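Long-range contacts in beta-galactosidase (Streptococcus pneumoniae, PDB 4CUA), which hydrolyses terminal beta-galactosides as a multidomain enzyme and is represented here by a calcium-bound carbohydrate-binding module that probably recognises galactose-containing glycans: residues A[49-54]-A[169-174]; A[90-95]-A[160-165]. One frame throughout, in Å; residues are numbered along the deposited sequence.

Contact 1 (A[49-54]-A[169-174]); sequences WTNWNR and RGTSIT. With CA (calcium ion), chain C.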
loop_
_atom_site.group_PDB
_atom_site.type_symbol
_atom_site.label_atom_id
_atom_site.label_comp_id
_atom_site.label_asym_id
_atom_site.label_seq_id
_atom_site.Cartn_x
_atom_site.Cartn_y
_atom_site.Cartn_z
ATOM N N TRP A 49 2.565 6.779 5.906
ATOM C CA TRP A 49 1.358 6.193 6.412
ATOM C C TRP A 49 1.729 5.375 7.627
ATOM O O TRP A 49 2.772 4.718 7.665
ATOM C CB TRP A 49 0.742 5.253 5.385
ATOM C CG TRP A 49 -0.335 4.385 5.988
ATOM C CD1 TRP A 49 -1.621 4.693 6.094
ATOM C CD2 TRP A 49 -0.160 3.072 6.568
ATOM N NE1 TRP A 49 -2.303 3.665 6.702
ATOM C CE2 TRP A 49 -1.428 2.678 7.029
ATOM C CE3 TRP A 49 0.923 2.248 6.760
ATOM C CZ2 TRP A 49 -1.644 1.435 7.636
ATOM C CZ3 TRP A 49 0.702 0.997 7.356
ATOM C CH2 TRP A 49 -0.571 0.626 7.787
ATOM N N THR A 50 0.880 5.427 8.658
ATOM C CA THR A 50 0.971 4.439 9.742
ATOM C C THR A 50 -0.429 4.148 10.182
ATOM O O THR A 50 -1.348 4.884 9.884
ATOM C CB THR A 50 1.762 4.946 10.962
ATOM O OG1 THR A 50 0.921 5.753 11.782
ATOM C CG2 THR A 50 3.021 5.723 10.641
ATOM N N ASN A 51 -0.537 3.060 10.957
ATOM C CA ASN A 51 -1.766 2.774 11.726
ATOM C C ASN A 51 -1.395 2.847 13.221
ATOM O O ASN A 51 -1.978 2.091 14.023
ATOM C CB ASN A 51 -2.439 1.510 11.332
ATOM C CG ASN A 51 -1.603 0.278 11.540
ATOM O OD1 ASN A 51 -0.395 0.379 11.739
ATOM N ND2 ASN A 51 -2.240 -0.908 11.434
ATOM N N TRP A 52 -0.517 3.751 13.578
ATOM C CA TRP A 52 -0.074 3.943 14.962
ATOM C C TRP A 52 -1.284 4.214 15.853
ATOM O O TRP A 52 -2.074 5.063 15.594
ATOM C CB TRP A 52 0.941 5.069 15.032
ATOM C CG TRP A 52 1.393 5.378 16.421
ATOM C CD1 TRP A 52 2.374 4.718 17.125
ATOM C CD2 TRP A 52 0.934 6.440 17.250
ATOM N NE1 TRP A 52 2.501 5.306 18.371
ATOM C CE2 TRP A 52 1.666 6.370 18.452
ATOM C CE3 TRP A 52 -0.027 7.422 17.116
ATOM C CZ2 TRP A 52 1.424 7.245 19.538
ATOM C CZ3 TRP A 52 -0.257 8.311 18.201
ATOM C CH2 TRP A 52 0.469 8.201 19.379
ATOM N N ASN A 53 -1.352 3.460 16.939
ATOM C CA ASN A 53 -2.379 3.580 17.972
ATOM C C ASN A 53 -3.790 3.389 17.449
ATOM O O ASN A 53 -4.735 3.912 18.046
ATOM C CB ASN A 53 -2.208 4.886 18.702
ATOM C CG ASN A 53 -2.938 4.896 20.035
ATOM O OD1 ASN A 53 -2.974 3.872 20.698
ATOM N ND2 ASN A 53 -3.549 6.026 20.386
ATOM N N ARG A 54 -3.992 2.627 16.386
ATOM C CA ARG A 54 -5.308 2.351 15.863
ATOM C C ARG A 54 -5.772 1.018 16.445
ATOM O O ARG A 54 -4.967 0.223 16.954
ATOM C CB ARG A 54 -5.355 2.408 14.309
ATOM C CG ARG A 54 -5.008 3.753 13.724
ATOM C CD ARG A 54 -6.021 4.838 14.068
ATOM N NE ARG A 54 -7.261 4.640 13.352
ATOM C CZ ARG A 54 -8.268 5.531 13.363
ATOM N NH1 ARG A 54 -8.216 6.621 14.143
ATOM N NH2 ARG A 54 -9.280 5.339 12.565
ATOM N N ARG A 169 3.305 -0.069 18.217
ATOM C CA ARG A 169 1.933 0.369 18.275
ATOM C C ARG A 169 1.336 0.541 16.823
ATOM O O ARG A 169 0.191 0.943 16.647
ATOM C CB ARG A 169 1.833 1.653 19.089
ATOM C CG ARG A 169 2.183 1.477 20.598
ATOM C CD ARG A 169 2.235 2.782 21.329
ATOM N NE ARG A 169 0.861 3.296 21.579
ATOM C CZ ARG A 169 0.601 4.504 22.063
ATOM N NH1 ARG A 169 1.553 5.335 22.414
ATOM N NH2 ARG A 169 -0.676 4.839 22.251
ATOM N N GLY A 170 2.152 0.225 15.798
ATOM C CA GLY A 170 1.653 0.226 14.433
ATOM C C GLY A 170 2.726 -0.113 13.443
ATOM O O GLY A 170 3.892 -0.257 13.800
ATOM N N THR A 171 2.256 -0.214 12.184
ATOM C CA THR A 171 3.085 -0.446 11.001
ATOM C C THR A 171 3.255 0.902 10.343
ATOM O O THR A 171 2.415 1.789 10.477
ATOM C CB THR A 171 2.429 -1.445 10.076
ATOM O OG1 THR A 171 2.275 -2.667 10.832
ATOM C CG2 THR A 171 3.312 -1.749 8.873
ATOM N N SER A 172 4.358 1.047 9.628
ATOM C CA SER A 172 4.703 2.319 9.037
ATOM C C SER A 172 5.418 2.215 7.673
ATOM O O SER A 172 6.376 1.471 7.526
ATOM C CB SER A 172 5.596 3.086 9.996
ATOM O OG SER A 172 6.019 4.360 9.510
ATOM N N ILE A 173 5.013 3.047 6.736
ATOM C CA ILE A 173 5.530 3.076 5.361
ATOM C C ILE A 173 5.690 4.518 4.913
ATOM O O ILE A 173 4.734 5.269 4.894
ATOM C CB ILE A 173 4.561 2.374 4.415
ATOM C CG1 ILE A 173 4.449 0.886 4.721
ATOM C CG2 ILE A 173 5.000 2.561 2.944
ATOM C CD1 ILE A 173 3.309 0.193 3.969
ATOM N N THR A 174 6.920 4.871 4.478
ATOM C CA THR A 174 7.121 6.238 3.921
ATOM C C THR A 174 6.734 6.338 2.417
ATOM O O THR A 174 6.242 7.351 2.001
ATOM C CB THR A 174 8.513 6.762 4.164
ATOM O OG1 THR A 174 8.608 8.084 3.615
ATOM C CG2 THR A 174 9.605 5.917 3.649
HETATM CA CA CA C . 5.999 9.352 0.797
HETATM O O HOH W 1 -0.543 -3.273 10.747
HETATM O O HOH W 2 -1.278 1.597 21.232
HETATM O O HOH W 3 -2.423 -0.724 17.214
#
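W49 and I173 form an antiparallel hydrogen-bonded pair, N of W49 giving to O of I173 (2.8 Å) and N of I173 returning a straighter bond to O of W49 (2.9 Å). T50 and S172 follow as the non-hydrogen-bonded pair, and the two segments keep running antiparallel past the strands, where N of N51 gives to O of T171 and N of N53 to O of R169.

Beyond the strand pair, the N51 amide adds a side-chain bond to the backbone ones: with CG set between its backbone N and carbonyl carbon (chi1 62°), OD1 takes the N-H of T171 (2.8 Å, 168°), while ND2 reaches OG1 of T171 through a water. T50 OG1 accepts from N of W52, an ST turn that overlaps the type II turn N51 to R54, and is also bonded to D29. The W49 indole lies on the face carrying I173, its CE3 4.2 Å from CD1 of I173, and its NE1 gives to the backbone O of D24. At the outer end R169 runs alongside W52, whose CZ2 sits over one guanidinium face, 3.5 Å from NH1 of R169, with the planes 55° apart. NH2 of R169 makes a weak bond to OD1 of N53, and a water joins that oxygen to NE of R169.

The bonds of N51 and R169 thus hold the 51-54 loop against 169-171. At the opposite end of segment 169-174, O of T174 binds the calcium ion with N33, D36, L38, N47 and E175, so the contact reaches the metal site through T174 only.

Contact 2 (A[90-95]-A[160-165]); sequences GAPKSY and IRMVKA
P92 lays its ring against selenomethionine M162, the two side chains crossing at a slant: CB of P92 is 3.7 Å from CB of M162, and CG of P92 is 4.0 Å from SE. M162 can follow the ring because CG stands anti to its own carbonyl carbon (chi1 -62°) before the chain bends at the selenium. On the same face Y95 starts beside M162, CB to CG 3.9 Å, but its ring leads away from segment 160-165, CD2 of Y95 staying 4.1 Å from CD1 of I160; F148 meets that ring with planes at about 60°.

M162 and Y95 share one face of the antiparallel pairing between strands 94-100 and 157-163, part of the all-beta galactose-binding-type fold, with P92 leading into it and packing with M162 on F83. Within these segments S94 and V163 are the hydrogen-bonded pair, N of V163 giving to O of S94 (3.0 Å), and N of K93 bonds O of V163 (2.8 Å).

On the other face OG of S94 touches CG2 of V163 at 3.5 Å. The extended K93 chain crosses over V163, its CE 3.7 Å from CG1, and carries NZ to a salt bridge with D166. Past the strand ends, a water spans O of A91 and N of A165.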
loop_
_atom_site.group_PDB
_atom_site.type_symbol
_atom_site.label_atom_id
_atom_site.label_comp_id
_atom_site.label_asym_id
_atom_site.label_seq_id
_atom_site.Cartn_x
_atom_site.Cartn_y
_atom_site.Cartn_z
ATOM N N GLY A 90 6.972 0.361 13.166
ATOM C CA GLY A 90 8.020 -0.243 12.348
ATOM C C GLY A 90 7.482 -1.166 11.317
ATOM O O GLY A 90 6.298 -1.184 10.999
ATOM N N ALA A 91 8.379 -1.963 10.718
ATOM C CA ALA A 91 7.974 -2.993 9.759
ATOM C C ALA A 91 7.006 -3.979 10.443
ATOM O O ALA A 91 7.063 -4.172 11.666
ATOM C CB ALA A 91 9.225 -3.704 9.287
ATOM N N PRO A 92 6.141 -4.614 9.671
ATOM C CA PRO A 92 5.169 -5.549 10.275
ATOM C C PRO A 92 5.826 -6.897 10.584
ATOM O O PRO A 92 6.856 -7.230 10.014
ATOM C CB PRO A 92 4.138 -5.714 9.191
ATOM C CG PRO A 92 4.893 -5.435 7.875
ATOM C CD PRO A 92 5.947 -4.448 8.234
ATOM N N LYS A 93 5.213 -7.654 11.472
ATOM C CA LYS A 93 5.734 -8.998 11.726
ATOM C C LYS A 93 5.271 -10.006 10.684
ATOM O O LYS A 93 5.906 -11.043 10.555
ATOM C CB LYS A 93 5.320 -9.478 13.135
ATOM C CG LYS A 93 3.840 -9.701 13.353
ATOM C CD LYS A 93 3.572 -10.300 14.752
ATOM C CE LYS A 93 2.100 -10.482 15.014
ATOM N NZ LYS A 93 1.948 -11.204 16.358
ATOM N N SER A 94 4.178 -9.778 9.978
ATOM C CA SER A 94 3.720 -10.668 8.960
ATOM C C SER A 94 2.958 -9.858 7.925
ATOM O O SER A 94 2.508 -8.743 8.232
ATOM C CB SER A 94 2.836 -11.773 9.586
ATOM O OG SER A 94 1.585 -11.276 10.036
ATOM N N TYR A 95 2.842 -10.378 6.723
ATOM C CA TYR A 95 2.126 -9.708 5.634
ATOM C C TYR A 95 1.716 -10.657 4.548
ATOM O O TYR A 95 2.221 -11.792 4.432
ATOM C CB TYR A 95 3.029 -8.591 5.000
ATOM C CG TYR A 95 4.268 -9.212 4.356
ATOM C CD1 TYR A 95 5.400 -9.454 5.079
ATOM C CD2 TYR A 95 4.265 -9.551 3.029
ATOM C CE1 TYR A 95 6.523 -10.079 4.503
ATOM C CE2 TYR A 95 5.373 -10.173 2.460
ATOM C CZ TYR A 95 6.482 -10.393 3.205
ATOM O OH TYR A 95 7.583 -11.045 2.604
ATOM N N ILE A 160 -0.797 -4.573 0.191
ATOM C CA ILE A 160 -0.038 -5.305 1.148
ATOM C C ILE A 160 -0.782 -5.203 2.498
ATOM O O ILE A 160 -1.007 -4.157 3.006
ATOM C CB ILE A 160 1.475 -4.925 1.160
ATOM C CG1 ILE A 160 2.233 -5.793 2.111
ATOM C CG2 ILE A 160 1.672 -3.430 1.467
ATOM C CD1 ILE A 160 3.739 -5.619 2.115
ATOM N N ARG A 161 -1.136 -6.375 3.031
ATOM C CA ARG A 161 -1.961 -6.500 4.249
ATOM C C ARG A 161 -1.073 -7.037 5.343
ATOM O O ARG A 161 -0.418 -8.113 5.209
ATOM C CB ARG A 161 -3.129 -7.424 3.928
ATOM C CG ARG A 161 -4.065 -7.637 5.127
ATOM C CD ARG A 161 -5.357 -8.235 4.691
ATOM N NE ARG A 161 -5.215 -9.439 3.870
ATOM C CZ ARG A 161 -4.945 -10.652 4.324
ATOM N NH1 ARG A 161 -4.831 -10.901 5.624
ATOM N NH2 ARG A 161 -4.847 -11.634 3.451
HETATM N N MSE A 162 -0.987 -6.294 6.444
HETATM C CA MSE A 162 0.116 -6.392 7.363
HETATM C C MSE A 162 -0.260 -6.381 8.832
HETATM O O MSE A 162 -1.127 -5.608 9.221
HETATM C CB MSE A 162 1.017 -5.147 7.231
HETATM C CG MSE A 162 1.597 -5.059 5.812
HETATM SE SE MSE A 162 2.413 -3.298 5.493
HETATM C CE MSE A 162 0.780 -2.228 5.516
ATOM N N VAL A 163 0.347 -7.237 9.625
ATOM C CA VAL A 163 0.108 -7.221 11.071
ATOM C C VAL A 163 1.277 -6.579 11.756
ATOM O O VAL A 163 2.459 -6.943 11.512
ATOM C CB VAL A 163 -0.083 -8.647 11.616
ATOM C CG1 VAL A 163 -0.443 -8.542 13.087
ATOM C CG2 VAL A 163 -1.197 -9.353 10.893
ATOM N N LYS A 164 1.033 -5.613 12.644
ATOM C CA LYS A 164 2.108 -4.951 13.339
ATOM C C LYS A 164 2.940 -5.842 14.209
ATOM O O LYS A 164 2.446 -6.871 14.669
ATOM C CB LYS A 164 1.584 -3.814 14.208
ATOM C CG LYS A 164 0.887 -4.296 15.466
ATOM C CD LYS A 164 0.583 -3.140 16.402
ATOM C CE LYS A 164 0.130 -3.665 17.785
ATOM N NZ LYS A 164 1.194 -4.452 18.477
ATOM N N ALA A 165 4.156 -5.421 14.464
ATOM C CA ALA A 165 5.043 -6.140 15.371
ATOM C C ALA A 165 4.454 -5.996 16.788
ATOM O O ALA A 165 3.931 -4.962 17.162
ATOM C CB ALA A 165 6.422 -5.556 15.300
HETATM O O HOH W 4 5.097 -2.919 13.430
#

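How the contacts relate
The centres of the two contacts lie 10 Å apart, on the same side of the chain's centre and in the same antiparallel sheet. In sequence, residues 49-54 come first, then 90-95, 160-165 and finally 169-174, so both halves of contact 2 fall between those of contact 1. Strand 157-163 of contact 2 is followed directly by strand 172-177 of contact 1. The contacts also touch: probable hydrogen bonds join G170 O to G90 N (3.2 Å) and S172 N to G90 O (3.3 Å), and T171 packs against K164. Segment 169-174 therefore lies between 49-54 and G90, linking the end that carries T174 to strands 94-100 and 157-163 within one galactose-binding-like domain.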